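Local structure of probable benzoylformate decarboxylase (Rhodococcus jostii, 7ORX) at residues Glu378-Ser383 / Gly404-Gly409. The protein belongs to the thiamine diphosphate-dependent enzyme family and binds thiamine diphosphate at sites shared between the N-terminal cofactor-binding domain of one subunit and the C-terminal one of another. Sequence-based numbering, arbitrary orientation.
Sequences ESTSTS and GGLGFG. With TPP (thiamine diphosphate), chain I.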
ATOM      1  N   GLU C 378       8.186 -30.354 -10.246  1.00 77.36           N
ATOM      2  CA  GLU C 378       7.031 -29.461 -10.488  1.00 80.81           C
ATOM      3  C   GLU C 378       6.036 -30.262 -11.315  1.00 80.88           C
ATOM      4  O   GLU C 378       5.796 -29.925 -12.470  1.00 83.20           O
ATOM      5  CB  GLU C 378       7.497 -28.171 -11.149  1.00 83.24           C
ATOM      6  CG  GLU C 378       6.420 -27.090 -11.172  1.00 88.93           C
ATOM      7  CD  GLU C 378       6.899 -25.736 -11.705  1.00 97.31           C
ATOM      8  OE1 GLU C 378       7.058 -24.780 -10.852  1.00 98.22           O
ATOM      9  OE2 GLU C 378       7.193 -25.636 -12.950  1.00 97.23           O
ATOM     10  N   SER C 379       5.583 -31.366 -10.744  1.00 83.27           N
ATOM     11  CA  SER C 379       4.712 -32.391 -11.388  1.00 83.45           C
ATOM     12  C   SER C 379       3.579 -32.632 -10.404  1.00 83.94           C
ATOM     13  O   SER C 379       3.793 -33.399  -9.420  1.00 84.26           O
ATOM     14  CB  SER C 379       5.453 -33.660 -11.703  1.00 82.77           C
ATOM     15  OG  SER C 379       4.597 -34.612 -12.324  1.00 87.81           O
ATOM     16  N   THR C 380       2.469 -31.934 -10.609  1.00 82.77           N
ATOM     17  CA  THR C 380       1.506 -31.652  -9.527  1.00 83.65           C
ATOM     18  C   THR C 380       0.707 -32.917  -9.202  1.00 84.06           C
ATOM     19  O   THR C 380       0.499 -33.154  -7.999  1.00 84.16           O
ATOM     20  CB  THR C 380       0.768 -30.348  -9.851  1.00 86.11           C
ATOM     21  OG1 THR C 380       0.454 -30.349 -11.229  1.00 82.91           O
ATOM     22  CG2 THR C 380       1.630 -29.123  -9.598  1.00 86.25           C
ATOM     23  N   SER C 381       0.403 -33.783 -10.183  1.00 85.78           N
ATOM     24  CA  SER C 381      -0.508 -34.951  -9.989  1.00 84.27           C
ATOM     25  C   SER C 381       0.232 -36.229  -9.578  1.00 81.36           C
ATOM     26  O   SER C 381      -0.461 -37.190  -9.282  1.00 79.53           O
ATOM     27  CB  SER C 381      -1.356 -35.203 -11.214  1.00 86.31           C
ATOM     28  OG  SER C 381      -0.606 -35.861 -12.215  1.00 86.62           O
ATOM     29  N   THR C 382       1.560 -36.222  -9.481  1.00 80.55           N
ATOM     30  CA  THR C 382       2.424 -37.423  -9.328  1.00 81.41           C
ATOM     31  C   THR C 382       3.038 -37.517  -7.926  1.00 84.39           C
ATOM     32  O   THR C 382       4.053 -38.210  -7.768  1.00 87.35           O
ATOM     33  CB  THR C 382       3.578 -37.346 -10.326  1.00 81.45           C
ATOM     34  OG1 THR C 382       4.418 -36.253  -9.968  1.00 86.34           O
ATOM     35  CG2 THR C 382       3.118 -37.133 -11.746  1.00 83.76           C
ATOM     36  N   SER C 383       2.486 -36.833  -6.929  1.00 84.92           N
ATOM     37  CA  SER C 383       3.140 -36.714  -5.605  1.00 82.47           C
ATOM     38  C   SER C 383       3.209 -38.072  -4.879  1.00 80.45           C
ATOM     39  O   SER C 383       4.282 -38.474  -4.468  1.00 77.03           O
ATOM     40  CB  SER C 383       2.472 -35.673  -4.801  1.00 82.39           C
ATOM     41  OG  SER C 383       3.507 -34.909  -4.239  1.00 89.41           O
ATOM     42  N   GLY C 404       3.258 -23.321  -4.816  1.00 77.54           N
ATOM     43  CA  GLY C 404       2.697 -23.960  -6.025  1.00 78.95           C
ATOM     44  C   GLY C 404       2.558 -22.981  -7.176  1.00 80.92           C
ATOM     45  O   GLY C 404       1.766 -23.242  -8.073  1.00 83.73           O
ATOM     46  N   GLY C 405       3.304 -21.878  -7.138  1.00 83.18           N
ATOM     47  CA  GLY C 405       3.491 -20.987  -8.294  1.00 83.54           C
ATOM     48  C   GLY C 405       4.222 -21.724  -9.391  1.00 82.70           C
ATOM     49  O   GLY C 405       5.407 -22.052  -9.182  1.00 83.65           O
ATOM     50  N   LEU C 406       3.541 -22.052 -10.486  1.00 83.23           N
ATOM     51  CA  LEU C 406       4.201 -22.855 -11.556  1.00 83.52           C
ATOM     52  C   LEU C 406       5.145 -21.938 -12.328  1.00 81.53           C
ATOM     53  O   LEU C 406       4.941 -20.718 -12.306  1.00 82.78           O
ATOM     54  CB  LEU C 406       3.186 -23.551 -12.460  1.00 84.61           C
ATOM     55  CG  LEU C 406       2.341 -24.627 -11.777  1.00 86.14           C
ATOM     56  CD1 LEU C 406       1.550 -25.398 -12.823  1.00 87.27           C
ATOM     57  CD2 LEU C 406       3.199 -25.566 -10.926  1.00 85.34           C
ATOM     58  N   GLY C 407       6.176 -22.526 -12.913  1.00 79.67           N
ATOM     59  CA  GLY C 407       7.285 -21.807 -13.564  1.00 78.51           C
ATOM     60  C   GLY C 407       8.479 -21.684 -12.648  1.00 74.61           C
ATOM     61  O   GLY C 407       9.394 -20.922 -12.988  1.00 76.98           O
ATOM     62  N   PHE C 408       8.456 -22.412 -11.538  1.00 70.92           N
ATOM     63  CA  PHE C 408       9.609 -22.582 -10.639  1.00 69.72           C
ATOM     64  C   PHE C 408      10.525 -23.692 -11.145  1.00 70.22           C
ATOM     65  O   PHE C 408      11.710 -23.477 -11.201  1.00 70.93           O
ATOM     66  CB  PHE C 408       9.119 -22.859  -9.227  1.00 69.02           C
ATOM     67  CG  PHE C 408      10.167 -23.346  -8.268  1.00 68.07           C
ATOM     68  CD1 PHE C 408      10.908 -22.447  -7.540  1.00 67.91           C
ATOM     69  CD2 PHE C 408      10.376 -24.702  -8.057  1.00 69.17           C
ATOM     70  CE1 PHE C 408      11.850 -22.885  -6.626  1.00 67.21           C
ATOM     71  CE2 PHE C 408      11.313 -25.139  -7.139  1.00 68.69           C
ATOM     72  CZ  PHE C 408      12.068 -24.222  -6.447  1.00 68.07           C
ATOM     73  N   GLY C 409       9.993 -24.856 -11.501  1.00 70.68           N
ATOM     74  CA  GLY C 409      10.787 -26.090 -11.679  1.00 70.17           C
ATOM     75  C   GLY C 409      11.869 -25.999 -12.739  1.00 69.72           C
ATOM     76  O   GLY C 409      13.064 -26.146 -12.400  1.00 73.41           O
TER
HETATM   77  N1' TPP I 601      -0.889 -21.000 -12.807  1.00 77.55           N
HETATM   78  C2' TPP I 601       0.182 -20.947 -12.005  1.00 80.67           C
HETATM   79  CM2 TPP I 601       1.201 -19.885 -12.260  1.00 81.97           C
HETATM   80  N3' TPP I 601       0.403 -21.771 -10.981  1.00 78.00           N
HETATM   81  C4' TPP I 601      -0.518 -22.717 -10.735  1.00 78.49           C
HETATM   82  N4' TPP I 601      -0.271 -23.525  -9.696  1.00 78.57           N
HETATM   83  C5' TPP I 601      -1.677 -22.864 -11.535  1.00 77.74           C
HETATM   84  C6' TPP I 601      -1.804 -21.946 -12.560  1.00 72.67           C
HETATM   85  C7' TPP I 601      -2.723 -23.941 -11.296  1.00 83.19           C
HETATM   86  N3  TPP I 601      -2.242 -25.316 -11.574  1.00 83.33           N
HETATM   87  C2  TPP I 601      -2.019 -26.200 -10.597  1.00 87.60           C
HETATM   88  S1  TPP I 601      -1.550 -27.744 -11.177  1.00 84.99           S
HETATM   89  C5  TPP I 601      -1.676 -27.143 -12.804  1.00 91.47           C
HETATM   90  C4  TPP I 601      -1.973 -25.819 -12.849  1.00 88.71           C
HETATM   91  CM4 TPP I 601      -2.060 -24.980 -14.090  1.00 85.90           C
HETATM   92  C6  TPP I 601      -1.517 -28.071 -13.976  1.00 86.98           C
HETATM   93  C7  TPP I 601      -0.088 -28.292 -14.379  1.00 89.35           C
HETATM   94  O7  TPP I 601       0.128 -29.715 -14.365  1.00 84.16           O
HETATM   95  PA  TPP I 601       1.362 -30.376 -15.133  1.00 78.77           P
HETATM   96  O1A TPP I 601       2.684 -29.683 -15.067  1.00 84.94           O
HETATM   97  O2A TPP I 601       0.830 -30.626 -16.504  1.00109.98           O
HETATM   98  O3A TPP I 601       1.417 -31.710 -14.245  1.00 76.23           O
HETATM   99  PB  TPP I 601       0.260 -32.828 -13.996  1.00 83.26           P
HETATM  100  O1B TPP I 601       0.846 -33.914 -13.109  1.00 70.48           O
HETATM  101  O2B TPP I 601      -0.924 -32.122 -13.370  1.00 64.48           O
HETATM  102  O3B TPP I 601      -0.054 -33.334 -15.388  1.00 90.75           O
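A chi1 of -168° turns CG of Glu-378 away from its own nitrogen, and the extended chain reaches straight from the end of strand 374-378 to the loop before helix 409-418, while Leu-406, its CG anti to its own carbonyl carbon (chi1 -66°), sends CD2 back to meet it. The carboxylate of Glu-378 lands on a row of backbone N-H groups. Its OE1 accepts from Phe-408 N at 2.8 Å through the syn lone pair, though the N-H is well bent, at 135°. A weak bond of 3.0 Å runs from Gly-409 N to OE1 of Glu-378, and another weak one of 3.3 Å from Gly-407 N to OE2. The buried carboxylate thus sits at the start of helix 409-418, where the helix dipole would probably help to stabilise a negative charge.

Nearer the Glu-378 backbone the contact turns apolar: CG of Glu-378 lies 3.6 Å from CD2 of Leu-406, and CG2 of Thr-380 rests more loosely against the same methyl. The other methyl, CD1 of Leu-406, approaches the thiazolium ring, 3.5 Å from TPP C4. Both segments grip the cofactor, at opposite ends. Gly-404 O takes a nearly straight bond from TPP N4' (2.6 Å), and Leu-406 N donates to N3'; at the diphosphate, Ser-381 OG and N both donate to O1B, the hydroxyl at 2.6 Å. Leu-406, set between the aminopyrimidine and thiazolium rings, is consistent with the bulky hydrophobic residue that supports the V conformation of the cofactor in thiamine diphosphate enzymes.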